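Local atomic coordinates of cell division control protein 73 (Saccharomyces cerevisiae, PDB entry 3V46), a protein that serves as a subunit of the PAF1 complex in transcription elongation and histone modification, here represented by its C-terminal Ras-like domain, which promotes association of the complex with chromatin. Residues I16-S21 with V89-T94; N52-I57 with I71-T76; R114-Y119 with N135-E140. All coordinates share one frame; numbering follows the deposited sequence.

Contact 1: I16-S21 with V89-T94; sequences IILIPS and VAIFTT
The ring of Phe-92 lies against two isoleucines, Ile-17 in the neighbouring strand and Ile-19 just past its end. Ile-17 CG2 stands 3.9 Å from Phe-92 CE1 and, in the conformer described, Ile-19 CD1 comes within 3.7 Å of Phe-92 CD2; both methyls approach obliquely. In that conformer Ile-19 CG1, anti to the backbone N (chi1 -172°), carries CD1 over to the ring. On the same face of the sheet Ile-17 CG2 also meets Ala-90 CB, whose small methyl suits a position close under a helix. Leu-18 and Ile-91 occupy the other face, side by side and pointing the same way; Leu-18 CD1 lies 4.1 Å from Ile-91 CG1.

Three backbone bonds set this register: Val-89 N to Ile-16 O, Leu-18 N to Ala-90 O at 3.0 Å, and Phe-92 N to Leu-18 O at 2.9 Å. Beyond the strands, CG2 of Thr-94 rests 3.6 Å from Pro-20 O, while its OG1 bonds to His-96 N.

Beta-branched and aliphatic residues suit these buried parallel strands. Strand 68-73 flanks 16-18, strand 116-122 flanks 88-92, and helix 149-166 packs Leu-160 onto Ile-17 and Ala-90.

Contact 2: N52-I57 with I71-T76; sequences NGLVNI and IIVDNT
Val-55 and Ile-72 exchange two backbone hydrogen bonds, each 2.9 Å: Val-55 N gives to Ile-72 O, and Ile-72 N to Val-55 O, so the N-H and C=O of both residues are satisfied across this hydrogen-bonded pair. Asp-74 N adds a third bond, to Gly-53 O at 3.0 Å. Leu-54 N makes a weak bond to Asn-52 OD1. Past the strands, side chains and solvent take over. Asn-75 ND2 gives a nearly straight bond (173°) to Asp-74 OD1 and a second to a water that donates to Asn-52 O. Asn-75 OD1 accepts from Arg-77 N. Gly-53 suits its place twice over: its phi is positive (70°), and Asp-74 OD1 lies 3.4 Å from its CA, where a side chain would collide.

On the face of Leu-54 and Val-73, Leu-54 CD2 presses against both Ile-71 CG2 and Val-73 CG1, at 3.2 Å from each, closer than usual van der Waals contact. On the face of Val-55 and Ile-72, Ile-57 CD1 meets Ile-72 CD1 at 3.5 Å, near Leu-37 of helix 32-38. Non-hydrogen-bonded pairs Leu-54/Val-73 and Asn-56/Ile-71 flank the central pair; strands 54-59 and 68-73, consecutive in the chain, form a beta hairpin at the edge of the Ras-like sheet.

Contact 3: R114-Y119 with N135-E140; sequences RCKGYY and NVEKVE
The ring of Tyr-118 runs alongside Glu-137, both pointing the same way, with ring and carboxylate planes turned 49° from each other. Glu-137 CB approaches the ring obliquely, 4.1 Å from Tyr-118 CD2, whereas Val-139 CG2 stands at the ring's edge, near its plane. Phe-156 brings a further ring to Tyr-118, and Tyr-118 OH bonds to Ser-159 OG, so a tyrosine can line a buried face here and still satisfy its oxygen. On the opposite face of the sheet, with Val-136 and Lys-138, Tyr-119 sets its CB 4.0 Å from Val-136 CG2, and Lys-138 CG lies obliquely to its ring.

The carboxylate of Glu-137 has several partners. Lys-116 NZ forms a salt bridge with OE2 at 3.0 Å, arriving nearly along the C-O axis; the lysine starts away from the neighbouring strand and returns through a bend at chi2 (84°). OE1 bonds to Tyr-155 OH, and OE2 has a weak bond with Ser-159 OG. This cluster under helix 149-166 would probably favour a charged glutamate.

The two strands are the parallel arms of a beta-alpha-beta crossover through helix 129-133, part of the Ras-like sheet. Their ladder is Glu-137 N to Gly-117 O at 2.9 Å, with the donor well above the carbonyl plane (39°), then Tyr-119 N to Glu-137 O at 2.8 Å, and Val-139 N to Tyr-119 O. Gly-117 belongs here because Val-136 CG1 lies 3.9 Å from its CA, over the spot where a CB would stand. A water accepts from Gly-117 N and lies within hydrogen-bonding distance of Asn-135 O, linking the two backbones. Lys-138, also bent at chi2, curls back so that NZ bonds to Val-136 O at 3.0 Å, and Trp-134 O and Gln-132 O also receive this amine.

All three contacts belong to one mixed sheet. Contact 1 is its buried centre and shares a strand border with each of the others: Ile-17 N and Ile-19 N probably bond to Ile-71 O and Val-73 O of contact 2, and Ile-91 N to Lys-116 O of contact 3. Contacts 2 and 3 do not touch; their centres are about 18 Å apart, on opposite sides of the chain's centre, and each includes an outermost strand. Place shows in chemistry: contact 1 is almost wholly aliphatic and aromatic, whereas contact 2 adds a carboxylate, an amide and a water, contact 3 a lysine-glutamate pair and a water. Only contact 2 is antiparallel.

Contact 1: I16-S21 with V89-T94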
# COMPACT_ATOMS: atom_id res chain seq x y z
N ILE A 16 -0.52 6.54 7.37
CA ILE A 16 -1.48 5.49 7.07
C ILE A 16 -1.29 4.97 5.65
O ILE A 16 -1.08 5.74 4.71
CB ILE A 16 -2.91 6.02 7.23
CG1 ILE A 16 -3.12 6.53 8.66
CG2 ILE A 16 -3.92 4.96 6.87
CD1 ILE A 16 -4.40 7.33 8.88
N ILE A 17 -1.37 3.65 5.50
CA ILE A 17 -1.38 2.99 4.21
C ILE A 17 -2.73 2.32 4.05
O ILE A 17 -3.16 1.57 4.93
CB ILE A 17 -0.26 1.94 4.09
CG1 ILE A 17 1.12 2.60 4.24
CG2 ILE A 17 -0.35 1.23 2.74
CD1 ILE A 17 2.32 1.62 4.23
N LEU A 18 -3.41 2.59 2.95
CA LEU A 18 -4.70 1.95 2.69
C LEU A 18 -4.51 0.76 1.78
O LEU A 18 -3.94 0.89 0.70
CB LEU A 18 -5.66 2.92 2.02
CG LEU A 18 -5.95 4.22 2.74
CD1 LEU A 18 -6.97 5.03 1.96
CD2 LEU A 18 -6.44 3.92 4.13
N ILE A 19 -5.01 -0.39 2.21
CA ILE A 19 -4.92 -1.62 1.43
C ILE A 19 -6.25 -2.37 1.53
O ILE A 19 -6.34 -3.43 2.16
CB ILE A 19 -3.72 -2.49 1.86
CG1 ILE A 19 -3.54 -3.68 0.91
CG2 ILE A 19 -3.86 -2.94 3.32
CD1 ILE A 19 -2.22 -4.39 1.05
N PRO A 20 -7.30 -1.81 0.93
CA PRO A 20 -8.51 -2.63 0.83
C PRO A 20 -8.25 -3.77 -0.14
O PRO A 20 -7.29 -3.72 -0.92
CB PRO A 20 -9.52 -1.67 0.23
CG PRO A 20 -8.69 -0.81 -0.67
CD PRO A 20 -7.40 -0.58 0.13
N SER A 21 -9.07 -4.80 -0.10
CA SER A 21 -8.83 -5.94 -0.97
C SER A 21 -10.04 -6.28 -1.82
O SER A 21 -11.18 -5.98 -1.46
CB SER A 21 -8.41 -7.18 -0.16
OG SER A 21 -9.43 -7.64 0.71
N VAL A 89 -0.40 8.10 3.20
CA VAL A 89 0.84 8.28 2.43
C VAL A 89 0.97 7.29 1.28
O VAL A 89 1.76 7.51 0.36
CB VAL A 89 2.09 8.18 3.33
CG1 VAL A 89 2.09 9.28 4.38
CG2 VAL A 89 2.20 6.82 3.99
N ALA A 90 0.19 6.21 1.30
CA ALA A 90 0.21 5.25 0.20
C ALA A 90 -1.12 4.53 0.14
O ALA A 90 -1.75 4.27 1.18
CB ALA A 90 1.34 4.25 0.38
N ILE A 91 -1.52 4.21 -1.08
CA ILE A 91 -2.76 3.50 -1.36
C ILE A 91 -2.45 2.36 -2.31
O ILE A 91 -1.94 2.58 -3.42
CB ILE A 91 -3.81 4.44 -1.97
CG1 ILE A 91 -4.13 5.59 -0.98
CG2 ILE A 91 -5.08 3.68 -2.33
CD1 ILE A 91 -5.02 6.65 -1.54
N PHE A 92 -2.73 1.13 -1.87
CA PHE A 92 -2.67 -0.02 -2.75
C PHE A 92 -4.02 -0.15 -3.42
O PHE A 92 -5.06 -0.09 -2.75
CB PHE A 92 -2.37 -1.30 -1.96
CG PHE A 92 -0.96 -1.41 -1.47
CD1 PHE A 92 -0.29 -0.32 -0.95
CD2 PHE A 92 -0.30 -2.61 -1.50
CE1 PHE A 92 1.02 -0.44 -0.49
CE2 PHE A 92 0.99 -2.74 -1.02
CZ PHE A 92 1.64 -1.66 -0.51
N THR A 93 -4.02 -0.34 -4.73
CA THR A 93 -5.27 -0.37 -5.49
C THR A 93 -5.65 -1.77 -5.95
O THR A 93 -4.80 -2.60 -6.29
CB THR A 93 -5.19 0.53 -6.73
OG1 THR A 93 -4.12 0.08 -7.57
CG2 THR A 93 -4.94 1.96 -6.34
N THR A 94 -6.95 -2.01 -5.97
CA THR A 94 -7.52 -3.29 -6.35
C THR A 94 -7.73 -3.33 -7.84
O THR A 94 -7.81 -4.40 -8.43
CB THR A 94 -8.90 -3.50 -5.71
OG1 THR A 94 -9.78 -2.47 -6.16
CG2 THR A 94 -8.80 -3.47 -4.20

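Contact 2: N52-I57 with I71-T76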
# COMPACT_ATOMS: atom_id res chain seq x y z
N ASN A 52 -9.97 -7.04 12.62
CA ASN A 52 -10.22 -5.59 12.62
C ASN A 52 -9.69 -4.88 11.37
O ASN A 52 -9.86 -3.67 11.21
CB ASN A 52 -9.62 -4.95 13.87
CG ASN A 52 -8.13 -5.22 14.03
OD1 ASN A 52 -7.52 -5.94 13.23
ND2 ASN A 52 -7.53 -4.63 15.06
N GLY A 53 -9.05 -5.62 10.48
CA GLY A 53 -8.54 -5.05 9.24
C GLY A 53 -7.38 -4.10 9.41
O GLY A 53 -7.09 -3.30 8.53
N LEU A 54 -6.69 -4.19 10.54
CA LEU A 54 -5.62 -3.27 10.85
C LEU A 54 -4.36 -4.01 11.23
O LEU A 54 -4.39 -4.91 12.08
CB LEU A 54 -6.05 -2.36 12.02
CG LEU A 54 -4.99 -1.43 12.64
CD1 LEU A 54 -3.92 -2.19 13.41
CD2 LEU A 54 -4.37 -0.56 11.61
N VAL A 55 -3.25 -3.63 10.61
CA VAL A 55 -1.94 -4.07 11.06
C VAL A 55 -0.99 -2.90 11.23
O VAL A 55 -1.15 -1.85 10.63
CB VAL A 55 -1.31 -5.13 10.15
CG1 VAL A 55 -2.24 -6.32 10.01
CG2 VAL A 55 -0.99 -4.55 8.81
N ASN A 56 -0.01 -3.09 12.09
CA ASN A 56 1.00 -2.09 12.32
C ASN A 56 2.35 -2.61 11.88
O ASN A 56 2.66 -3.78 12.08
CB ASN A 56 1.05 -1.74 13.81
CG ASN A 56 -0.27 -1.23 14.32
OD1 ASN A 56 -0.59 -0.05 14.18
ND2 ASN A 56 -1.06 -2.12 14.91
N ILE A 57 3.14 -1.73 11.27
CA ILE A 57 4.51 -2.05 10.89
C ILE A 57 5.40 -0.87 11.23
O ILE A 57 5.09 0.27 10.86
CB ILE A 57 4.61 -2.35 9.36
CG1 ILE A 57 3.89 -3.64 9.00
CG2 ILE A 57 6.07 -2.46 8.94
CD1 ILE A 57 3.99 -4.01 7.52
N ILE A 71 0.22 2.69 10.16
CA ILE A 71 -1.08 2.07 10.36
C ILE A 71 -1.54 1.61 8.99
O ILE A 71 -1.68 2.43 8.08
CB ILE A 71 -2.06 3.08 10.94
CG1 ILE A 71 -1.56 3.57 12.31
CG2 ILE A 71 -3.45 2.48 11.07
CD1 ILE A 71 -2.27 4.79 12.80
N ILE A 72 -1.79 0.32 8.84
CA ILE A 72 -2.14 -0.26 7.54
C ILE A 72 -3.53 -0.85 7.68
O ILE A 72 -3.76 -1.75 8.48
CB ILE A 72 -1.13 -1.33 7.13
CG1 ILE A 72 0.29 -0.75 7.16
CG2 ILE A 72 -1.48 -1.89 5.74
CD1 ILE A 72 1.38 -1.73 6.82
N VAL A 73 -4.48 -0.31 6.93
CA VAL A 73 -5.87 -0.66 7.13
C VAL A 73 -6.55 -1.03 5.84
O VAL A 73 -6.23 -0.47 4.79
CB VAL A 73 -6.67 0.48 7.81
CG1 VAL A 73 -6.30 0.58 9.26
CG2 VAL A 73 -6.44 1.82 7.10
N ASP A 74 -7.52 -1.94 5.92
CA ASP A 74 -8.27 -2.39 4.75
C ASP A 74 -9.62 -1.72 4.61
O ASP A 74 -10.45 -2.14 3.80
CB ASP A 74 -8.41 -3.92 4.73
CG ASP A 74 -9.39 -4.47 5.77
OD1 ASP A 74 -10.00 -3.69 6.52
OD2 ASP A 74 -9.56 -5.70 5.83
N ASN A 75 -9.83 -0.66 5.38
CA ASN A 75 -11.12 0.02 5.45
C ASN A 75 -10.90 1.45 5.92
O ASN A 75 -9.79 1.82 6.27
CB ASN A 75 -12.03 -0.71 6.44
CG ASN A 75 -11.52 -0.60 7.86
OD1 ASN A 75 -11.89 0.32 8.61
ND2 ASN A 75 -10.62 -1.49 8.24
N THR A 76 -11.95 2.25 5.94
CA THR A 76 -11.80 3.65 6.33
C THR A 76 -12.63 4.02 7.55
O THR A 76 -12.97 5.18 7.74
CB THR A 76 -12.16 4.60 5.17
OG1 THR A 76 -13.51 4.36 4.75
CG2 THR A 76 -11.22 4.41 3.99
O HOH W 1 -9.37 -1.11 11.02

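Contact 3: R114-Y119 with N135-E140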
# COMPACT_ATOMS: atom_id res chain seq x y z
N ARG A 114 -1.92 13.48 -5.11
CA ARG A 114 -1.50 13.87 -3.77
C ARG A 114 -1.22 12.71 -2.81
O ARG A 114 -0.65 12.94 -1.75
CB ARG A 114 -2.53 14.83 -3.16
CG ARG A 114 -3.90 14.24 -2.98
CD ARG A 114 -4.86 15.33 -2.51
NE ARG A 114 -4.42 15.89 -1.24
CZ ARG A 114 -4.60 17.15 -0.86
NH1 ARG A 114 -5.22 18.02 -1.65
NH2 ARG A 114 -4.15 17.55 0.32
N CYS A 115 -1.59 11.49 -3.20
CA CYS A 115 -1.26 10.28 -2.43
C CYS A 115 -0.60 9.31 -3.39
O CYS A 115 -1.05 9.12 -4.51
CB CYS A 115 -2.50 9.59 -1.82
SG CYS A 115 -3.53 10.55 -0.65
N LYS A 116 0.46 8.66 -2.93
CA LYS A 116 1.17 7.68 -3.73
C LYS A 116 0.34 6.41 -3.89
O LYS A 116 -0.09 5.82 -2.91
CB LYS A 116 2.51 7.36 -3.07
CG LYS A 116 3.27 6.26 -3.73
CD LYS A 116 4.05 6.79 -4.88
CE LYS A 116 4.90 5.70 -5.50
NZ LYS A 116 5.59 6.20 -6.70
N GLY A 117 0.12 6.01 -5.13
CA GLY A 117 -0.61 4.79 -5.43
C GLY A 117 0.28 3.67 -5.97
O GLY A 117 1.27 3.92 -6.66
N TYR A 118 -0.10 2.44 -5.64
CA TYR A 118 0.57 1.24 -6.11
C TYR A 118 -0.47 0.27 -6.65
O TYR A 118 -1.59 0.20 -6.14
CB TYR A 118 1.33 0.54 -4.97
CG TYR A 118 2.47 1.34 -4.41
CD1 TYR A 118 2.27 2.21 -3.35
CD2 TYR A 118 3.74 1.24 -4.94
CE1 TYR A 118 3.30 2.94 -2.83
CE2 TYR A 118 4.79 1.97 -4.41
CZ TYR A 118 4.56 2.82 -3.36
OH TYR A 118 5.58 3.57 -2.82
N TYR A 119 -0.08 -0.48 -7.68
CA TYR A 119 -0.89 -1.57 -8.20
C TYR A 119 0.02 -2.79 -8.35
O TYR A 119 0.89 -2.82 -9.21
CB TYR A 119 -1.52 -1.21 -9.55
CG TYR A 119 -2.33 -2.34 -10.13
CD1 TYR A 119 -3.61 -2.62 -9.66
CD2 TYR A 119 -1.83 -3.12 -11.16
CE1 TYR A 119 -4.36 -3.65 -10.17
CE2 TYR A 119 -2.58 -4.15 -11.70
CZ TYR A 119 -3.84 -4.41 -11.20
OH TYR A 119 -4.59 -5.43 -11.73
N ASN A 135 -2.13 7.34 -12.34
CA ASN A 135 -0.82 7.70 -11.84
C ASN A 135 -0.47 6.86 -10.63
O ASN A 135 -0.32 7.38 -9.52
CB ASN A 135 -0.82 9.17 -11.45
CG ASN A 135 0.56 9.67 -11.02
OD1 ASN A 135 1.58 9.27 -11.58
ND2 ASN A 135 0.58 10.54 -10.03
N VAL A 136 -0.37 5.55 -10.85
CA VAL A 136 0.05 4.61 -9.82
C VAL A 136 1.24 3.80 -10.32
O VAL A 136 1.43 3.59 -11.53
CB VAL A 136 -1.10 3.65 -9.38
CG1 VAL A 136 -2.31 4.44 -8.89
CG2 VAL A 136 -1.49 2.69 -10.50
N GLU A 137 2.07 3.35 -9.39
CA GLU A 137 3.22 2.55 -9.73
C GLU A 137 2.78 1.10 -9.84
O GLU A 137 2.20 0.56 -8.90
CB GLU A 137 4.30 2.73 -8.67
CG GLU A 137 5.54 1.94 -8.91
CD GLU A 137 6.70 2.43 -8.07
OE1 GLU A 137 7.61 1.62 -7.83
OE2 GLU A 137 6.71 3.60 -7.65
N LYS A 138 3.02 0.48 -10.99
CA LYS A 138 2.68 -0.92 -11.20
C LYS A 138 3.88 -1.78 -10.84
O LYS A 138 4.98 -1.58 -11.38
CB LYS A 138 2.29 -1.17 -12.66
CG LYS A 138 1.00 -0.48 -13.12
CD LYS A 138 1.21 0.97 -13.51
CE LYS A 138 -0.12 1.62 -13.87
NZ LYS A 138 -0.03 3.08 -14.10
N VAL A 139 3.67 -2.75 -9.96
CA VAL A 139 4.75 -3.58 -9.45
C VAL A 139 4.41 -5.06 -9.68
O VAL A 139 3.34 -5.52 -9.29
CB VAL A 139 4.97 -3.32 -7.95
CG1 VAL A 139 6.12 -4.15 -7.42
CG2 VAL A 139 5.22 -1.84 -7.71
N GLU A 140 5.33 -5.78 -10.33
CA GLU A 140 5.12 -7.19 -10.66
C GLU A 140 5.79 -8.13 -9.66
O GLU A 140 6.90 -7.87 -9.19
CB GLU A 140 5.63 -7.49 -12.07
CG GLU A 140 4.73 -6.96 -13.17
CD GLU A 140 5.21 -7.31 -14.58
OE1 GLU A 140 4.70 -6.70 -15.54
OE2 GLU A 140 6.07 -8.19 -14.73
O HOH W 2 0.80 7.90 -7.22